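Local coordinates for protein cystathionine gamma-synthase (Xanthomonas oryzae pv. oryzae KACC 10331, PDB 6LD7) that probably forms cystathionine in the methionine biosynthesis pathway as a pyridoxal 5'-phosphate-dependent enzyme of the trans-sulfuration family, at residues C[26-29]-C[30-33]. The protein carries 1 engineered substitution. Residues are numbered along the deposited sequence; the frame is centred on the assembly and turned at random.
Sequences DRDT and AYGA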
loop_
_atom_site.group_PDB
_atom_site.type_symbol
_atom_site.label_atom_id
_atom_site.label_comp_id
_atom_site.label_asym_id
_atom_site.label_seq_id
_atom_site.Cartn_x
_atom_site.Cartn_y
_atom_site.Cartn_z
ATOM N N ASP C 26 -16.380 4.733 11.769
ATOM C CA ASP C 26 -16.571 5.693 12.922
ATOM C C ASP C 26 -15.609 5.352 14.089
ATOM O O ASP C 26 -16.043 5.027 15.222
ATOM C CB ASP C 26 -18.001 5.644 13.510
ATOM C CG ASP C 26 -19.113 6.304 12.691
ATOM O OD1 ASP C 26 -18.874 7.440 12.172
ATOM O OD2 ASP C 26 -20.272 5.710 12.658
ATOM N N ARG C 27 -14.338 5.222 13.803
ATOM C CA ARG C 27 -13.277 4.872 14.797
ATOM C C ARG C 27 -12.189 5.971 14.760
ATOM O O ARG C 27 -11.432 6.057 15.656
ATOM C CB ARG C 27 -12.642 3.514 14.442
ATOM C CG ARG C 27 -12.798 2.375 15.462
ATOM C CD ARG C 27 -14.187 1.944 15.929
ATOM N NE ARG C 27 -14.302 0.534 16.374
ATOM C CZ ARG C 27 -15.197 -0.365 15.909
ATOM N NH1 ARG C 27 -16.027 -0.065 14.925
ATOM N NH2 ARG C 27 -15.228 -1.601 16.369
ATOM N N ASP C 28 -12.216 6.878 13.800
ATOM C CA ASP C 28 -11.150 7.876 13.546
ATOM C C ASP C 28 -11.513 9.159 14.270
ATOM O O ASP C 28 -12.341 9.877 13.753
ATOM C CB ASP C 28 -10.974 8.154 12.043
ATOM C CG ASP C 28 -10.015 9.316 11.771
ATOM O OD1 ASP C 28 -8.950 9.432 12.464
ATOM O OD2 ASP C 28 -10.339 10.102 10.899
ATOM N N THR C 29 -10.798 9.501 15.346
ATOM C CA THR C 29 -10.997 10.758 16.101
ATOM C C THR C 29 -10.353 11.925 15.314
ATOM O O THR C 29 -10.704 13.042 15.567
ATOM C CB THR C 29 -10.416 10.619 17.532
ATOM O OG1 THR C 29 -8.995 10.468 17.396
ATOM C CG2 THR C 29 -10.974 9.448 18.330
ATOM N N ALA C 30 -9.431 11.713 14.379
ATOM C CA ALA C 30 -8.724 12.845 13.721
ATOM C C ALA C 30 -9.690 13.510 12.720
ATOM O O ALA C 30 -9.790 14.727 12.699
ATOM C CB ALA C 30 -7.419 12.368 13.008
ATOM N N TYR C 31 -10.335 12.754 11.850
ATOM C CA TYR C 31 -11.026 13.365 10.683
ATOM C C TYR C 31 -12.460 12.879 10.522
ATOM O O TYR C 31 -13.124 13.396 9.564
ATOM C CB TYR C 31 -10.210 13.146 9.404
ATOM C CG TYR C 31 -8.789 13.651 9.449
ATOM C CD1 TYR C 31 -8.543 15.021 9.467
ATOM C CD2 TYR C 31 -7.687 12.773 9.509
ATOM C CE1 TYR C 31 -7.246 15.509 9.542
ATOM C CE2 TYR C 31 -6.369 13.255 9.573
ATOM C CZ TYR C 31 -6.167 14.625 9.595
ATOM O OH TYR C 31 -4.906 15.166 9.619
ATOM N N GLY C 32 -12.892 11.906 11.329
ATOM C CA GLY C 32 -14.194 11.242 11.166
ATOM C C GLY C 32 -14.214 10.365 9.905
ATOM O O GLY C 32 -15.332 9.986 9.439
ATOM N N ALA C 33 -13.037 9.902 9.471
ATOM C CA ALA C 33 -12.900 8.990 8.318
ATOM C C ALA C 33 -13.776 7.756 8.587
ATOM O O ALA C 33 -13.731 7.229 9.682
ATOM C CB ALA C 33 -11.460 8.631 8.056
HETATM O O HOH W 1 -13.119 4.920 11.267
HETATM O O HOH W 2 -14.482 8.066 12.082
#
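An Asx motif bends the loop between helices 16-21 and 63-76, with the Asp28 carboxylate facing the amides of Ala30, Tyr31 and Ala33. The bond that closes the Asx turn runs from Ala30 N to Asp28 OD1, 3.0 Å, and reaches that oxygen from above the carboxylate plane (67° out of it). The other oxygen is gripped twice, since Tyr31 N lies 2.8 Å from Asp28 OD2, again above the plane, and Ala33 N lies 3.1 Å from the same Asp28 OD2. This last bond is the straightest of the set (161° at the hydrogen) and uses the anti lone pair of OD2, turned away from OD1. CG of Asp28 stands anti to the backbone N (chi1 172°), beside the carbonyl carbon, which directs the carboxylate to the returning amides. Three amide donors at two oxygens should fix its rotation and would probably help stabilise its negative charge. The main chain adds a second closure, Gly32 N to Asp28 O at 3.2 Å, an i to i+4 bond; Gly32 takes a positive phi, a left-handed backbone conformation. Water also bridges the two arms: one water donates to Ala33 O (2.7 Å) and accepts from Asp28 N, and another links Ala33 O to Arg27 N. Asp26 OD2 is hydrogen-bonded to Thr333 of a third subunit. Tyr31 packs on Pro63 of the second subunit and Ala33 on Ser41 of that same subunit, so the turn is set into a subunit interface. The bonds of Ala30 N and Tyr31 N to the Asp28 carboxylate, with Gly32 N to Asp28 O, meet the definition of the Asx motif; the Ala33 N bond extends it by one more grip, here in an N-terminal loop bent against a neighbouring subunit.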